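PDB 3MCX: SusD superfamily protein from Bacteroides thetaiotaomicron, which is of unknown function but, as an outer-membrane protein of the SusD family, probably binds glycans at the cell surface for uptake, and carries zinc ions in this crystal. Local coordinates for residues L28-Y32 against N196-N200; Y48-R52 against R456-P460; P70-Y74 against H438-L442; L101-E106 against R120-E124. All blocks are in the same frame, centred on the assembly; numbering follows the deposited sequence.

Contact 1 (L28-Y32 against N196-N200); sequences LNGIY and NGYIN
Tyr-32 reaches from helix 21-36 into the bend made by Gly-197, Tyr-198 and Ile-199, and its ring does most of the touching. Its CB points at the loop, with CG anti to the carbonyl carbon (chi1 -75°). Past CG, CD2 and CE2 meet the rim of the Tyr-198 ring at CD1, an approach whose closeness is doubtful because Tyr-198 is modelled in two conformers. The two rings form an offset edge-to-face pair, the edge of Tyr-198 toward the face of Tyr-32, with planes 64° apart. Gly-197 O sits over the centre of one face of Tyr-32, 4.2 Å above its plane. In the helical SusD fold this joins the N-terminal helix to the loop leading into helix 201-214, whose N-cap is Asn-200. On the other branch, Tyr-32 CE1 rests 3.9 Å from Ile-199 CD1. At the tip, the backbone N of Ile-199 donates to Tyr-32 OH over 3.0 Å, nearly straight at 169°, while Glu-124 of helix 115-140 holds the same oxygen by a second bond. One turn earlier, Asn-29 OD1 lies 3.5 Å from Tyr-198 CE1 and is hydrogen-bonded to Gln-25 NE2.

Contact 2 (Y48-R52 against R456-P460); sequences YGDCR and RIALP
Arg-52 and Tyr-48 extend together from the region of helix 44-51 to the loop 456-460, and the tight part of the contact is where the guanidinium meets backbone carbonyls. Arg-52 NH2 gives a hydrogen bond of 2.9 Å to Arg-456 O, bent to 145° at the hydrogen, and a weak one of 3.0 Å to Ile-457 O. Both oxygens lie at the edge of the guanidinium, Arg-456 O somewhat out of its plane, while Leu-459 CD2 sits over one of its faces. Arg-52 CG, beside the backbone N (chi1 -64°), lies over one face of the Tyr-48 ring toward the rim; bends at chi2 and chi3 then turn the guanidinium to the loop. This polar join closes a long loop of the SusD fold: it ties an N-terminal helix to the chain just before helix 463-468, near the C-terminus. Around it, Tyr-71 O takes a bond from Arg-52 NH1, and the Tyr-74 ring makes a cation-pi contact with the same arginine. The looser side is apolar or bridged by water. Tyr-48 comes at Leu-459 from the opposite direction, Tyr-48 CE1 being 3.7 Å from Leu-459 CD1. Tyr-48 OH is 2.6 Å from a water that also bonds to Ile-457 O. The second water accepts from Arg-52 NH1 and donates to Arg-456 O over 2.8 Å, giving that carbonyl a direct and a water-mediated link to one guanidinium.

Contact 3 (P70-Y74 against H438-L442); sequences PYYEY and HLETL
With CG anti to the backbone N (chi1 170°), the Tyr-72 ring swings from the last turn of helix 69-72 out to His-438, Leu-439 and Leu-442, whereas Glu-73, with CG anti to the carbonyl carbon and an extended chain beyond it, carries its carboxylate to Thr-441. The helix finishes in a Schellman motif, Tyr-74 taking a positive phi, and this helix end docks on the turn that starts helix 441-444, bringing an early part of the SusD chain against a late one. Tyr-72 OH is gripped twice. Tyr-72 OH and His-438 ND1 are hydrogen-bonded at 2.7 Å, with either able to be the donor, and the two rings meet rim to rim with planes only 16° apart. Leu-439 N donates to Tyr-72 OH over 3.1 Å, nearly straight. His-438 is held at its far nitrogen too, where NE2 bonds to Asp-296 OD1, so both ring nitrogens have partners and the imidazole's rotation should be fixed. Leu-442 crosses the tyrosine at about a right angle and places CD2 over the ring face, 4.0 Å from the centroid, in a CH-pi contact. Leu-439 has its CB near the ring plane at the edge and its CG 3.8 Å from Tyr-72 CE2. Glu-73 OE2 is also hydrogen-bonded to Thr-61 OG1. Thr-441 OG1 donates to Glu-73 OE2 over 2.7 Å, arriving from above the carboxylate plane, 58° out of it.

Contact 4 (L101-E106 against R120-E124); sequences LIQKIE and RIKSE
Ile-102 and Lys-122 bring the two backbones closest, with their CA atoms 5.6 Å apart, where the end of helix 81-106 packs against the early part of helix 115-140. The axes of these short segments approach to 9.6 Å and run nearly antiparallel, at 152° between their N-to-C directions. Between them the side chains meet as branched, apolar ends. Ile-121 CG2 is the shared point: it lies 3.8 Å from Ile-105 CD1 and 3.9 Å from Leu-101 CD2, with Ile-121 crossing both side chains at about a right angle. Ile-105 CD1 reaches on to the backbone of the facing helix, 3.8 Å from Lys-122 N. The pair forms an antiparallel helical hairpin, its arms joined by the chain between residues 106 and 115, within the largely helical part of this SusD-family protein. Helix 21-36 lies against it, Leu-28 touching both Leu-101 and Glu-124. Toward the outer side the chemistry turns ionic. Lys-122 leaves its helix with CG anti to the backbone N (chi1 178°) and stays extended to the tip, which carries NZ past the apolar contacts to Glu-106 OE2 in a salt bridge of 3.0 Å. The ammonium meets that oxygen on the anti side, 23° out of the carboxylate plane. Glu-106 is itself exposed, and its aliphatic CG lies 4.1 Å from Lys-122 NZ.

In the fold
Contacts 1 and 4 form one neighbourhood, their centres about 13 Å apart, and are joined through Glu-124 of contact 4, which stands on helix 115-140 and bonds to the hydroxyl of Tyr-32. Contacts 2 and 3 form another, about 11 Å between centres, where Arg-52 O is hydrogen-bonded to the hydroxyl of Tyr-74. Contacts 1 and 3 lie on opposite sides of the chain's centre. Contact 4 is partly buried, joins helices close in sequence and mixes aliphatic packing with a surface salt bridge. The other three are buried and tie distant parts of the chain, each with a tyrosine hydroxyl near loop backbone; contact 2 alone adds a guanidinium on carbonyls.

Contact 1 (L28-Y32 against N196-N200)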
# COMPACT_ATOMS: atom_id res chain seq x y z
N LEU A 28 18.04 12.84 -2.43
CA LEU A 28 16.88 12.33 -1.70
C LEU A 28 15.58 12.63 -2.47
O LEU A 28 14.71 11.78 -2.57
CB LEU A 28 16.85 12.94 -0.31
CG LEU A 28 15.68 12.53 0.59
CD1 LEU A 28 15.59 10.98 0.76
CD2 LEU A 28 15.73 13.29 1.92
N ASN A 29 15.47 13.85 -3.00
CA ASN A 29 14.28 14.17 -3.80
C ASN A 29 14.13 13.18 -4.94
O ASN A 29 13.02 12.78 -5.27
CB ASN A 29 14.34 15.58 -4.36
CG ASN A 29 14.23 16.65 -3.28
OD1 ASN A 29 13.83 16.39 -2.17
ND2 ASN A 29 14.54 17.86 -3.64
N GLY A 30 15.24 12.79 -5.55
CA GLY A 30 15.23 11.80 -6.61
C GLY A 30 14.74 10.42 -6.19
O GLY A 30 14.09 9.71 -6.94
N ILE A 31 15.07 10.01 -4.97
CA ILE A 31 14.58 8.77 -4.42
C ILE A 31 13.04 8.80 -4.26
O ILE A 31 12.34 7.88 -4.67
CB ILE A 31 15.28 8.48 -3.05
CG1 ILE A 31 16.74 8.15 -3.33
CG2 ILE A 31 14.58 7.37 -2.24
CD1 ILE A 31 17.62 8.13 -2.10
N TYR A 32 12.52 9.89 -3.68
CA TYR A 32 11.08 10.03 -3.56
C TYR A 32 10.40 10.04 -4.93
O TYR A 32 9.36 9.41 -5.10
CB TYR A 32 10.76 11.33 -2.85
CG TYR A 32 11.00 11.32 -1.35
CD1 TYR A 32 10.29 10.47 -0.53
CD2 TYR A 32 11.85 12.23 -0.76
CE1 TYR A 32 10.46 10.50 0.88
CE2 TYR A 32 12.02 12.28 0.63
CZ TYR A 32 11.31 11.41 1.43
OH TYR A 32 11.41 11.45 2.80
N ASN A 196 4.92 17.89 3.99
CA ASN A 196 4.22 17.52 2.77
C ASN A 196 5.14 17.03 1.66
O ASN A 196 5.96 17.79 1.16
CB ASN A 196 3.40 18.72 2.23
CG ASN A 196 2.25 19.11 3.14
OD1 ASN A 196 1.90 18.41 4.08
ND2 ASN A 196 1.64 20.25 2.84
N GLY A 197 5.03 15.75 1.29
CA GLY A 197 5.80 15.20 0.20
C GLY A 197 6.92 14.29 0.65
O GLY A 197 7.55 13.66 -0.19
N TYR A 198 7.16 14.26 1.96
CA TYR A 198 8.36 13.64 2.56
C TYR A 198 8.00 12.91 3.84
O TYR A 198 6.94 13.13 4.40
CB TYR A 198 9.37 14.71 2.92
CG TYR A 198 9.74 15.59 1.78
CD1 TYR A 198 10.46 15.09 0.71
CD2 TYR A 198 9.38 16.93 1.76
CE1 TYR A 198 10.83 15.89 -0.34
CE2 TYR A 198 9.74 17.74 0.70
CZ TYR A 198 10.46 17.21 -0.35
OH TYR A 198 10.83 18.00 -1.41
N ILE A 199 8.91 12.07 4.32
CA ILE A 199 8.70 11.28 5.52
C ILE A 199 9.12 12.02 6.78
O ILE A 199 10.26 12.48 6.86
CB ILE A 199 9.50 9.96 5.44
CG1 ILE A 199 8.93 9.11 4.31
CG2 ILE A 199 9.45 9.20 6.76
CD1 ILE A 199 9.87 8.00 3.84
N ASN A 200 8.20 12.15 7.74
CA ASN A 200 8.50 12.67 9.07
C ASN A 200 8.32 11.58 10.14
O ASN A 200 8.04 10.42 9.82
CB ASN A 200 7.68 13.93 9.36
CG ASN A 200 6.20 13.64 9.60
OD1 ASN A 200 5.75 12.49 9.55
ND2 ASN A 200 5.42 14.72 9.85

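Contact 2 (Y48-R52 against R456-P460)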
# COMPACT_ATOMS: atom_id res chain seq x y z
N TYR A 48 -1.76 -3.51 -6.26
CA TYR A 48 -1.57 -4.94 -5.95
C TYR A 48 -2.39 -5.40 -4.76
O TYR A 48 -3.12 -6.40 -4.87
CB TYR A 48 -0.08 -5.23 -5.73
CG TYR A 48 0.24 -6.67 -5.36
CD1 TYR A 48 0.28 -7.66 -6.32
CD2 TYR A 48 0.48 -7.04 -4.04
CE1 TYR A 48 0.60 -8.97 -5.98
CE2 TYR A 48 0.78 -8.35 -3.69
CZ TYR A 48 0.83 -9.30 -4.68
OH TYR A 48 1.13 -10.61 -4.37
N GLY A 49 -2.36 -4.65 -3.68
CA GLY A 49 -3.03 -5.04 -2.45
C GLY A 49 -4.53 -4.90 -2.49
O GLY A 49 -5.21 -5.29 -1.54
N ASP A 50 -5.08 -4.36 -3.57
CA ASP A 50 -6.52 -4.36 -3.80
C ASP A 50 -6.94 -5.47 -4.77
O ASP A 50 -7.79 -6.28 -4.43
CB ASP A 50 -6.93 -2.99 -4.28
CG ASP A 50 -6.78 -1.96 -3.20
OD1 ASP A 50 -7.57 -2.02 -2.22
OD2 ASP A 50 -5.87 -1.12 -3.33
N CYS A 51 -6.33 -5.57 -5.93
CA CYS A 51 -6.78 -6.55 -6.91
C CYS A 51 -6.51 -8.00 -6.53
O CYS A 51 -7.08 -8.93 -7.13
CB CYS A 51 -6.27 -6.26 -8.34
SG CYS A 51 -4.50 -6.49 -8.57
N ARG A 52 -5.65 -8.22 -5.54
CA ARG A 52 -5.37 -9.56 -5.03
C ARG A 52 -6.41 -10.04 -4.02
O ARG A 52 -6.44 -11.24 -3.69
CB ARG A 52 -3.96 -9.61 -4.42
CG ARG A 52 -2.84 -9.37 -5.38
CD ARG A 52 -2.51 -10.59 -6.21
NE ARG A 52 -1.60 -11.47 -5.47
CZ ARG A 52 -1.00 -12.52 -6.01
NH1 ARG A 52 -1.30 -12.90 -7.24
NH2 ARG A 52 -0.09 -13.19 -5.31
N ARG A 456 0.74 -19.46 -4.46
CA ARG A 456 0.69 -18.35 -5.41
C ARG A 456 0.64 -16.96 -4.77
O ARG A 456 0.76 -15.95 -5.48
CB ARG A 456 -0.49 -18.55 -6.38
CG ARG A 456 -0.40 -19.82 -7.18
CD ARG A 456 -1.69 -20.14 -7.90
NE ARG A 456 -2.77 -20.34 -6.95
CZ ARG A 456 -4.04 -20.42 -7.30
NH1 ARG A 456 -4.39 -20.31 -8.58
NH2 ARG A 456 -4.97 -20.63 -6.36
N ILE A 457 0.47 -16.87 -3.45
CA ILE A 457 0.54 -15.59 -2.77
C ILE A 457 1.89 -14.94 -2.96
O ILE A 457 1.96 -13.73 -3.12
CB ILE A 457 0.24 -15.70 -1.27
CG1 ILE A 457 -1.28 -15.81 -1.05
CG2 ILE A 457 0.85 -14.51 -0.48
CD1 ILE A 457 -1.62 -16.61 0.18
N ALA A 458 2.98 -15.73 -2.90
CA ALA A 458 4.32 -15.22 -3.16
C ALA A 458 4.51 -15.15 -4.67
O ALA A 458 4.50 -16.18 -5.36
CB ALA A 458 5.37 -16.11 -2.50
N LEU A 459 4.68 -13.92 -5.15
CA LEU A 459 4.92 -13.72 -6.58
C LEU A 459 6.18 -14.41 -7.00
O LEU A 459 7.11 -14.56 -6.22
CB LEU A 459 5.02 -12.23 -6.90
CG LEU A 459 3.74 -11.41 -6.74
CD1 LEU A 459 4.03 -9.97 -7.06
CD2 LEU A 459 2.65 -11.93 -7.65
N PRO A 460 6.27 -14.83 -8.27
CA PRO A 460 7.52 -15.40 -8.72
C PRO A 460 8.65 -14.37 -8.74
O PRO A 460 8.44 -13.24 -9.12
CB PRO A 460 7.22 -15.90 -10.14
CG PRO A 460 6.11 -15.02 -10.56
CD PRO A 460 5.30 -14.66 -9.36
O HOH W 1 2.01 -11.19 -1.95
O HOH W 2 0.12 -15.23 -8.10

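Contact 3 (P70-Y74 against H438-L442)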
# COMPACT_ATOMS: atom_id res chain seq x y z
N PRO A 70 -3.03 -10.35 -14.50
CA PRO A 70 -2.20 -11.46 -14.03
C PRO A 70 -2.09 -11.54 -12.52
O PRO A 70 -1.91 -12.65 -11.99
CB PRO A 70 -0.84 -11.15 -14.67
CG PRO A 70 -1.18 -10.34 -15.92
CD PRO A 70 -2.29 -9.46 -15.43
N TYR A 71 -2.14 -10.41 -11.82
CA TYR A 71 -2.23 -10.40 -10.36
C TYR A 71 -3.59 -10.94 -9.89
O TYR A 71 -3.69 -11.85 -9.05
CB TYR A 71 -2.06 -9.01 -9.82
CG TYR A 71 -0.70 -8.37 -9.99
CD1 TYR A 71 0.48 -9.08 -9.89
CD2 TYR A 71 -0.60 -7.01 -10.12
CE1 TYR A 71 1.73 -8.43 -9.97
CE2 TYR A 71 0.65 -6.34 -10.20
CZ TYR A 71 1.79 -7.05 -10.11
OH TYR A 71 2.97 -6.38 -10.21
N TYR A 72 -4.64 -10.33 -10.40
CA TYR A 72 -6.02 -10.68 -10.02
C TYR A 72 -6.33 -12.15 -10.21
O TYR A 72 -7.03 -12.75 -9.39
CB TYR A 72 -6.95 -9.81 -10.87
CG TYR A 72 -8.42 -10.14 -10.84
CD1 TYR A 72 -9.20 -9.95 -9.70
CD2 TYR A 72 -9.04 -10.62 -11.97
CE1 TYR A 72 -10.55 -10.24 -9.72
CE2 TYR A 72 -10.40 -10.88 -12.00
CZ TYR A 72 -11.14 -10.69 -10.88
OH TYR A 72 -12.50 -10.96 -10.92
N GLU A 73 -5.84 -12.74 -11.31
CA GLU A 73 -6.06 -14.13 -11.67
C GLU A 73 -5.05 -15.10 -11.03
O GLU A 73 -5.15 -16.31 -11.25
CB GLU A 73 -5.99 -14.28 -13.19
CG GLU A 73 -7.11 -13.51 -13.89
CD GLU A 73 -6.91 -13.34 -15.38
OE1 GLU A 73 -5.93 -13.85 -15.96
OE2 GLU A 73 -7.80 -12.67 -15.99
N TYR A 74 -4.07 -14.58 -10.29
CA TYR A 74 -3.06 -15.45 -9.64
C TYR A 74 -2.38 -16.36 -10.62
O TYR A 74 -2.06 -17.52 -10.34
CB TYR A 74 -3.70 -16.21 -8.46
CG TYR A 74 -3.93 -15.36 -7.22
CD1 TYR A 74 -4.99 -14.46 -7.13
CD2 TYR A 74 -3.11 -15.51 -6.12
CE1 TYR A 74 -5.17 -13.69 -6.01
CE2 TYR A 74 -3.29 -14.76 -5.00
CZ TYR A 74 -4.34 -13.85 -4.93
OH TYR A 74 -4.52 -13.08 -3.79
N HIS A 438 -17.27 -10.95 -11.15
CA HIS A 438 -15.90 -11.40 -11.25
C HIS A 438 -15.70 -12.08 -12.58
O HIS A 438 -16.61 -12.72 -13.16
CB HIS A 438 -15.56 -12.32 -10.09
CG HIS A 438 -15.21 -11.57 -8.84
ND1 HIS A 438 -14.02 -10.89 -8.67
CD2 HIS A 438 -15.92 -11.39 -7.69
CE1 HIS A 438 -14.01 -10.30 -7.48
NE2 HIS A 438 -15.14 -10.61 -6.86
N LEU A 439 -14.47 -11.98 -13.07
CA LEU A 439 -14.20 -12.48 -14.40
C LEU A 439 -14.22 -14.00 -14.46
O LEU A 439 -13.80 -14.67 -13.51
CB LEU A 439 -12.86 -11.99 -14.92
CG LEU A 439 -12.73 -10.49 -14.97
CD1 LEU A 439 -11.41 -10.07 -15.71
CD2 LEU A 439 -13.95 -9.80 -15.55
N GLU A 440 -14.60 -14.54 -15.61
CA GLU A 440 -14.63 -15.98 -15.80
C GLU A 440 -13.24 -16.59 -15.76
O GLU A 440 -13.07 -17.78 -15.50
CB GLU A 440 -15.35 -16.37 -17.09
CG GLU A 440 -16.86 -16.07 -17.09
CD GLU A 440 -17.62 -16.71 -15.94
OE1 GLU A 440 -17.38 -17.92 -15.71
OE2 GLU A 440 -18.44 -16.00 -15.30
N THR A 441 -12.22 -15.81 -16.03
CA THR A 441 -10.85 -16.32 -15.94
C THR A 441 -10.48 -16.85 -14.55
O THR A 441 -9.56 -17.66 -14.45
CB THR A 441 -9.83 -15.22 -16.32
OG1 THR A 441 -10.13 -14.02 -15.60
CG2 THR A 441 -9.83 -14.96 -17.84
N LEU A 442 -11.16 -16.41 -13.49
CA LEU A 442 -10.85 -16.96 -12.15
C LEU A 442 -11.17 -18.45 -12.07
O LEU A 442 -10.56 -19.17 -11.27
CB LEU A 442 -11.64 -16.25 -11.06
CG LEU A 442 -11.45 -14.74 -10.90
CD1 LEU A 442 -12.10 -14.22 -9.62
CD2 LEU A 442 -9.92 -14.37 -10.92

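Contact 4 (L101-E106 against R120-E124)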
# COMPACT_ATOMS: atom_id res chain seq x y z
N LEU A 101 23.35 7.11 -0.98
CA LEU A 101 23.18 8.37 -0.26
C LEU A 101 23.62 8.25 1.20
O LEU A 101 24.35 9.09 1.68
CB LEU A 101 21.72 8.85 -0.38
CG LEU A 101 21.36 10.16 0.34
CD1 LEU A 101 22.24 11.32 -0.06
CD2 LEU A 101 19.89 10.46 0.08
N ILE A 102 23.12 7.21 1.87
CA ILE A 102 23.52 6.97 3.25
C ILE A 102 25.03 6.82 3.38
O ILE A 102 25.67 7.45 4.23
CB ILE A 102 22.80 5.75 3.86
CG1 ILE A 102 21.28 6.01 3.97
CG2 ILE A 102 23.43 5.39 5.23
CD1 ILE A 102 20.39 4.79 4.11
N GLN A 103 25.64 6.06 2.48
CA GLN A 103 27.08 5.90 2.51
C GLN A 103 27.85 7.21 2.26
O GLN A 103 28.85 7.48 2.89
CB GLN A 103 27.56 4.81 1.55
CG GLN A 103 29.10 4.60 1.53
CD GLN A 103 29.75 4.22 2.88
OE1 GLN A 103 29.05 3.63 3.75
NE2 GLN A 103 31.04 4.52 3.04
N LYS A 104 27.36 8.01 1.30
CA LYS A 104 27.98 9.30 1.03
C LYS A 104 27.95 10.19 2.29
O LYS A 104 28.93 10.83 2.62
CB LYS A 104 27.27 9.98 -0.16
CG LYS A 104 27.92 11.23 -0.68
CD LYS A 104 29.32 10.96 -1.24
CE LYS A 104 30.00 12.25 -1.75
NZ LYS A 104 31.45 12.08 -1.99
N ILE A 105 26.80 10.22 2.95
CA ILE A 105 26.69 11.00 4.22
C ILE A 105 27.67 10.47 5.29
O ILE A 105 28.37 11.21 5.91
CB ILE A 105 25.22 11.03 4.73
CG1 ILE A 105 24.30 11.82 3.76
CG2 ILE A 105 25.16 11.62 6.17
CD1 ILE A 105 22.83 11.64 4.04
N GLU A 106 27.64 9.15 5.48
CA GLU A 106 28.47 8.55 6.53
C GLU A 106 29.95 8.58 6.27
O GLU A 106 30.74 8.57 7.19
CB GLU A 106 28.01 7.12 6.79
CG GLU A 106 26.64 7.05 7.36
CD GLU A 106 26.18 5.66 7.78
OE1 GLU A 106 26.32 4.66 7.04
OE2 GLU A 106 25.57 5.58 8.87
N ARG A 120 18.84 14.29 9.06
CA ARG A 120 17.46 14.20 8.59
C ARG A 120 17.38 13.50 7.24
O ARG A 120 16.58 12.61 7.02
CB ARG A 120 16.86 15.62 8.48
CG ARG A 120 15.45 15.59 7.94
CD ARG A 120 14.85 16.94 7.60
NE ARG A 120 15.67 17.70 6.67
CZ ARG A 120 15.72 17.52 5.34
NH1 ARG A 120 15.01 16.56 4.75
NH2 ARG A 120 16.52 18.31 4.62
N ILE A 121 18.24 13.94 6.32
CA ILE A 121 18.30 13.33 5.00
C ILE A 121 18.63 11.84 5.11
O ILE A 121 17.99 11.02 4.50
CB ILE A 121 19.31 14.04 4.11
CG1 ILE A 121 18.79 15.45 3.79
CG2 ILE A 121 19.59 13.24 2.82
CD1 ILE A 121 19.84 16.37 3.20
N LYS A 122 19.61 11.52 5.96
CA LYS A 122 19.95 10.10 6.19
C LYS A 122 18.76 9.31 6.75
O LYS A 122 18.49 8.18 6.32
CB LYS A 122 21.10 10.03 7.17
CG LYS A 122 21.56 8.63 7.57
CD LYS A 122 22.64 8.72 8.64
CE LYS A 122 22.93 7.39 9.24
NZ LYS A 122 23.86 7.56 10.39
N SER A 123 18.06 9.91 7.69
CA SER A 123 16.93 9.24 8.31
C SER A 123 15.77 8.99 7.35
O SER A 123 15.15 7.93 7.36
CB SER A 123 16.43 10.05 9.50
OG SER A 123 17.43 10.07 10.51
N GLU A 124 15.45 9.99 6.53
CA GLU A 124 14.46 9.78 5.49
C GLU A 124 14.86 8.68 4.49
O GLU A 124 14.04 7.85 4.11
CB GLU A 124 14.19 11.10 4.77
CG GLU A 124 13.50 12.13 5.68
CD GLU A 124 13.17 13.44 4.99
OE1 GLU A 124 12.78 13.39 3.81
OE2 GLU A 124 13.29 14.49 5.65